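Local coordinates for protein CsuE (Acinetobacter baumannii, PDB 6FJY) that probably serves as the tip adhesin subunit of archaic chaperone-usher Csu pili, held by its chaperone CsuC before assembly and linked to biofilm formation, at residues 181-186 / 204-209; 218-223 / 306-311. One frame throughout, in Å; residues are numbered along the deposited sequence.

Contact 1 (181-186 / 204-209); sequences CRILAQ and SSMGIR
R182 and R209 face each other as an antiparallel hydrogen-bonded pair: R182 N gives its hydrogen to R209 O at 2.9 Å, and R209 N returns one to R182 O at 3.1 Å. Two residues on, L184 and G207 repeat the pattern, with L184 N to G207 O and G207 N to L184 O both 3.0 Å. Between the two pairs the I208 CA hydrogen points at R182 O, which therefore receives both an amide and a weaker C-H donor.

The two arginines rise from the same face of the sheet, and their guanidinium planes stand at 90° to one another, with R182 NE 4.2 Å from R209 NH1. Nearby acids probably offset the like charges: D180 forms a salt bridge with R182, and E21 with R209. Both arginine side chains also touch I17 of helix 16-21. G207, opposite L184, adds no side chain to this face.

A disulfide from C181 SG to C210 SG ties the last part of strand 167-184 to the end of strand 202-210, here two neighbouring strands of an Ig-like beta-sandwich domain.

The other face is apolar and turned into the sandwich. I183 and I208 run alongside each other with their ends directed alike, I183 CG2 lying 4.0 Å from I208 CG1; the beta-branched side chain suits an extended chain and puts methyl carbon close to the backbone. Farther along, the methyl of A185 meets M206, whose CG lies 4.0 Å from A185 CB. The M206 chain bends at its last torsion (chi3 40°), and its thioether end carries on toward V308 of strand 302-311.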
loop_
_atom_site.group_PDB
_atom_site.type_symbol
_atom_site.label_atom_id
_atom_site.label_comp_id
_atom_site.label_asym_id
_atom_site.label_seq_id
_atom_site.Cartn_x
_atom_site.Cartn_y
_atom_site.Cartn_z
ATOM N N CYS D 181 -4.813 -7.296 1.606
ATOM C CA CYS D 181 -5.345 -8.627 1.338
ATOM C C CYS D 181 -4.302 -9.675 1.710
ATOM O O CYS D 181 -3.096 -9.420 1.650
ATOM C CB CYS D 181 -5.753 -8.803 -0.131
ATOM S SG CYS D 181 -7.206 -7.870 -0.680
ATOM N N ARG D 182 -4.784 -10.856 2.097
ATOM C CA ARG D 182 -3.928 -11.998 2.392
ATOM C C ARG D 182 -4.526 -13.261 1.796
ATOM O O ARG D 182 -5.742 -13.459 1.851
ATOM C CB ARG D 182 -3.747 -12.177 3.888
ATOM C CG ARG D 182 -2.927 -11.094 4.516
ATOM C CD ARG D 182 -3.680 -10.456 5.642
ATOM N NE ARG D 182 -2.818 -10.196 6.788
ATOM C CZ ARG D 182 -1.994 -9.163 6.875
ATOM N NH1 ARG D 182 -1.909 -8.291 5.878
ATOM N NH2 ARG D 182 -1.260 -9.008 7.965
ATOM N N ILE D 183 -3.664 -14.114 1.235
ATOM C CA ILE D 183 -4.071 -15.356 0.581
ATOM C C ILE D 183 -3.599 -16.547 1.402
ATOM O O ILE D 183 -2.466 -16.567 1.901
ATOM C CB ILE D 183 -3.514 -15.480 -0.850
ATOM C CG1 ILE D 183 -3.300 -14.117 -1.488
ATOM C CG2 ILE D 183 -4.434 -16.350 -1.706
ATOM C CD1 ILE D 183 -2.634 -14.230 -2.829
ATOM N N LEU D 184 -4.455 -17.564 1.485
ATOM C CA LEU D 184 -4.187 -18.792 2.239
ATOM C C LEU D 184 -4.787 -19.951 1.445
ATOM O O LEU D 184 -5.999 -20.186 1.496
ATOM C CB LEU D 184 -4.780 -18.711 3.639
ATOM C CG LEU D 184 -4.412 -19.798 4.640
ATOM C CD1 LEU D 184 -2.901 -19.943 4.752
ATOM C CD2 LEU D 184 -5.012 -19.433 5.982
ATOM N N ALA D 185 -3.937 -20.673 0.716
ATOM C CA ALA D 185 -4.404 -21.634 -0.275
ATOM C C ALA D 185 -4.226 -23.086 0.150
ATOM O O ALA D 185 -5.063 -23.925 -0.194
ATOM C CB ALA D 185 -3.687 -21.398 -1.610
ATOM N N GLN D 186 -3.155 -23.406 0.875
ATOM C CA GLN D 186 -2.923 -24.759 1.389
ATOM C C GLN D 186 -2.745 -25.778 0.268
ATOM O O GLN D 186 -2.637 -25.407 -0.903
ATOM C CB GLN D 186 -4.062 -25.203 2.315
ATOM C CG GLN D 186 -4.071 -24.535 3.677
ATOM C CD GLN D 186 -2.874 -24.921 4.525
ATOM O OE1 GLN D 186 -2.437 -26.075 4.520
ATOM N NE2 GLN D 186 -2.332 -23.950 5.254
ATOM N N SER D 204 -11.572 -28.984 -1.562
ATOM C CA SER D 204 -10.831 -28.114 -0.653
ATOM C C SER D 204 -11.311 -26.675 -0.798
ATOM O O SER D 204 -12.406 -26.429 -1.314
ATOM C CB SER D 204 -9.323 -28.212 -0.912
ATOM O OG SER D 204 -8.586 -27.389 -0.024
ATOM N N SER D 205 -10.506 -25.716 -0.344
ATOM C CA SER D 205 -10.907 -24.321 -0.400
ATOM C C SER D 205 -9.681 -23.423 -0.298
ATOM O O SER D 205 -8.615 -23.837 0.168
ATOM C CB SER D 205 -11.916 -23.987 0.709
ATOM O OG SER D 205 -11.339 -24.056 2.004
ATOM N N MET D 206 -9.851 -22.188 -0.767
ATOM C CA MET D 206 -8.894 -21.107 -0.584
ATOM C C MET D 206 -9.570 -19.991 0.198
ATOM O O MET D 206 -10.790 -19.813 0.127
ATOM C CB MET D 206 -8.381 -20.571 -1.934
ATOM C CG MET D 206 -7.521 -21.546 -2.705
ATOM S SD MET D 206 -7.153 -20.977 -4.351
ATOM C CE MET D 206 -6.901 -19.292 -3.961
ATOM N N GLY D 207 -8.771 -19.248 0.960
ATOM C CA GLY D 207 -9.290 -18.163 1.767
ATOM C C GLY D 207 -8.564 -16.855 1.520
ATOM O O GLY D 207 -7.331 -16.813 1.540
ATOM N N ILE D 208 -9.319 -15.778 1.290
ATOM C CA ILE D 208 -8.751 -14.453 1.064
ATOM C C ILE D 208 -9.421 -13.453 1.998
ATOM O O ILE D 208 -10.641 -13.254 1.937
ATOM C CB ILE D 208 -8.891 -14.009 -0.401
ATOM C CG1 ILE D 208 -8.160 -15.008 -1.300
ATOM C CG2 ILE D 208 -8.336 -12.605 -0.579
ATOM C CD1 ILE D 208 -8.174 -14.674 -2.754
ATOM N N ARG D 209 -8.624 -12.821 2.855
ATOM C CA ARG D 209 -9.086 -11.809 3.797
ATOM C C ARG D 209 -8.636 -10.450 3.277
ATOM O O ARG D 209 -7.434 -10.177 3.192
ATOM C CB ARG D 209 -8.541 -12.072 5.201
ATOM C CG ARG D 209 -8.901 -13.459 5.736
ATOM C CD ARG D 209 -8.243 -13.742 7.077
ATOM N NE ARG D 209 -8.389 -12.609 7.986
ATOM C CZ ARG D 209 -7.374 -11.948 8.535
ATOM N NH1 ARG D 209 -6.122 -12.312 8.283
ATOM N NH2 ARG D 209 -7.613 -10.929 9.350
#

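Contact 2 (218-223 / 306-311); sequences VSLNNG and VTVQVE
N221 and T307 stand nearly perpendicular, and the asparagine amide does the gripping. Its chi1 of 76° tucks CG over the backbone, wedged between N and C, which swings OD1 to 2.6 Å from T307 N. T307 N approaches OD1 from above the plane of the N221 side-chain amide, 58° out of it, while G223 N reaches OD1 from the opposite face at 3.1 Å, closing an Asx turn. Two backbone N-H groups thus fix the rotation of this side chain, and the positive phi of G223 suits a glycine. T307 OG1 hydrogen-bonds with Q113 of the CsuC chain.

V306 and N221 pass in opposite senses, the amide oxygen running by V306 CG1; that same methyl lies 3.8 Å from L220 CB. L220 and V308 leave the sheet together, flank to flank; L220 CD2 touches V308 CG2 at 3.5 Å. V308 CG1, anti to its own backbone N, meets V218 CG1 at 3.9 Å, so V308 bridges two residues of the facing strand. Branched aliphatics suit this buried face, which also packs on M206 and I208. On the other face, S219 lies beside the extended Q309, with S219 CB 4.1 Å from Q309 OE1.

The backbone holds the strands in register: S219 N to Q309 O is 2.8 Å, and Q309 N to S219 O is 2.7 Å. N221 N adds a bond to T307 O.

Along its far edge, strand 302-311 pairs in parallel with a strand of CsuC, the arrangement of donor-strand complementation, in which the chaperone completes the Ig-like fold of a pilus subunit.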
loop_
_atom_site.group_PDB
_atom_site.type_symbol
_atom_site.label_atom_id
_atom_site.label_comp_id
_atom_site.label_asym_id
_atom_site.label_seq_id
_atom_site.Cartn_x
_atom_site.Cartn_y
_atom_site.Cartn_z
ATOM N N VAL D 218 -9.318 -13.986 -9.131
ATOM C CA VAL D 218 -8.486 -15.130 -8.786
ATOM C C VAL D 218 -8.436 -16.043 -9.997
ATOM O O VAL D 218 -9.471 -16.537 -10.454
ATOM C CB VAL D 218 -9.024 -15.885 -7.560
ATOM C CG1 VAL D 218 -7.992 -16.865 -7.062
ATOM C CG2 VAL D 218 -9.407 -14.928 -6.465
ATOM N N SER D 219 -7.235 -16.281 -10.509
ATOM C CA SER D 219 -7.040 -17.186 -11.632
ATOM C C SER D 219 -6.054 -18.286 -11.250
ATOM O O SER D 219 -5.209 -18.127 -10.357
ATOM C CB SER D 219 -6.537 -16.444 -12.868
ATOM O OG SER D 219 -7.495 -15.506 -13.318
ATOM N N LEU D 220 -6.173 -19.413 -11.947
ATOM C CA LEU D 220 -5.270 -20.546 -11.779
ATOM C C LEU D 220 -4.688 -20.908 -13.135
ATOM O O LEU D 220 -5.420 -21.008 -14.125
ATOM C CB LEU D 220 -5.982 -21.763 -11.169
ATOM C CG LEU D 220 -6.639 -21.643 -9.786
ATOM C CD1 LEU D 220 -7.162 -22.999 -9.359
ATOM C CD2 LEU D 220 -5.694 -21.090 -8.740
ATOM N N ASN D 221 -3.371 -21.089 -13.178
ATOM C CA ASN D 221 -2.695 -21.468 -14.409
ATOM C C ASN D 221 -2.946 -22.952 -14.678
ATOM O O ASN D 221 -3.798 -23.587 -14.050
ATOM C CB ASN D 221 -1.209 -21.126 -14.324
ATOM C CG ASN D 221 -0.425 -22.099 -13.460
ATOM O OD1 ASN D 221 -0.964 -22.730 -12.554
ATOM N ND2 ASN D 221 0.858 -22.217 -13.741
ATOM N N ASN D 222 -2.198 -23.520 -15.623
ATOM C CA ASN D 222 -2.291 -24.930 -15.966
ATOM C C ASN D 222 -1.140 -25.747 -15.389
ATOM O O ASN D 222 -0.881 -26.862 -15.853
ATOM C CB ASN D 222 -2.357 -25.092 -17.483
ATOM C CG ASN D 222 -3.644 -24.549 -18.064
ATOM O OD1 ASN D 222 -4.682 -24.551 -17.406
ATOM N ND2 ASN D 222 -3.584 -24.086 -19.305
ATOM N N GLY D 223 -0.441 -25.210 -14.395
ATOM C CA GLY D 223 0.565 -25.974 -13.686
ATOM C C GLY D 223 1.878 -26.101 -14.438
ATOM O O GLY D 223 2.156 -25.406 -15.420
ATOM N N VAL D 306 0.359 -25.292 -9.097
ATOM C CA VAL D 306 -0.534 -24.387 -9.810
ATOM C C VAL D 306 -0.304 -22.973 -9.301
ATOM O O VAL D 306 -0.256 -22.738 -8.086
ATOM C CB VAL D 306 -2.004 -24.801 -9.630
ATOM C CG1 VAL D 306 -2.922 -23.736 -10.200
ATOM C CG2 VAL D 306 -2.263 -26.134 -10.301
ATOM N N THR D 307 -0.151 -22.034 -10.234
ATOM C CA THR D 307 0.005 -20.631 -9.892
ATOM C C THR D 307 -1.372 -20.026 -9.636
ATOM O O THR D 307 -2.239 -20.046 -10.515
ATOM C CB THR D 307 0.738 -19.894 -11.013
ATOM O OG1 THR D 307 2.075 -20.397 -11.128
ATOM C CG2 THR D 307 0.808 -18.404 -10.722
ATOM N N VAL D 308 -1.586 -19.546 -8.413
ATOM C CA VAL D 308 -2.772 -18.776 -8.050
ATOM C C VAL D 308 -2.464 -17.304 -8.308
ATOM O O VAL D 308 -1.634 -16.705 -7.618
ATOM C CB VAL D 308 -3.171 -18.988 -6.587
ATOM C CG1 VAL D 308 -4.482 -18.255 -6.306
ATOM C CG2 VAL D 308 -3.293 -20.463 -6.250
ATOM N N GLN D 309 -3.128 -16.720 -9.299
ATOM C CA GLN D 309 -2.976 -15.299 -9.598
ATOM C C GLN D 309 -4.108 -14.511 -8.952
ATOM O O GLN D 309 -5.286 -14.847 -9.126
ATOM C CB GLN D 309 -2.955 -15.044 -11.102
ATOM C CG GLN D 309 -2.680 -13.596 -11.455
ATOM C CD GLN D 309 -2.657 -13.362 -12.945
ATOM O OE1 GLN D 309 -3.504 -13.869 -13.678
ATOM N NE2 GLN D 309 -1.681 -12.594 -13.406
ATOM N N VAL D 310 -3.748 -13.492 -8.179
ATOM C CA VAL D 310 -4.700 -12.526 -7.646
ATOM C C VAL D 310 -4.383 -11.190 -8.307
ATOM O O VAL D 310 -3.283 -10.649 -8.143
ATOM C CB VAL D 310 -4.634 -12.449 -6.118
ATOM C CG1 VAL D 310 -5.699 -11.496 -5.568
ATOM C CG2 VAL D 310 -4.840 -13.820 -5.548
ATOM N N GLU D 311 -5.319 -10.685 -9.100
ATOM C CA GLU D 311 -5.118 -9.463 -9.869
ATOM C C GLU D 311 -5.978 -8.355 -9.278
ATOM O O GLU D 311 -7.195 -8.518 -9.116
ATOM C CB GLU D 311 -5.450 -9.675 -11.348
ATOM C CG GLU D 311 -5.129 -8.470 -12.231
ATOM C CD GLU D 311 -4.924 -8.838 -13.698
ATOM O OE1 GLU D 311 -5.784 -9.542 -14.266
ATOM O OE2 GLU D 311 -3.895 -8.423 -14.278
#

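Overall arrangement
Both contacts are antiparallel strand pairs of one Ig-like sandwich, their centres about 12 Å apart, and their apolar faces meet: M206 CE lies 3.5 Å from V308 CG1, and I183 CD1 3.5 Å from V310 CG2. Each has a buried apolar face; the second face reaches solvent at L184 in contact 1 but is partly covered by CsuC in contact 2. Contact 1 carries arginines paired with acids, E21 of helix 16-21 and D180 of strand 167-184, and a disulfide, whereas contact 2 carries neutral polar groups and ends in an asparagine-held turn. CsuC packs on contact 1 and shares a beta ladder with contact 2. Strands 202-210 and 217-220, consecutive in the chain, join the two.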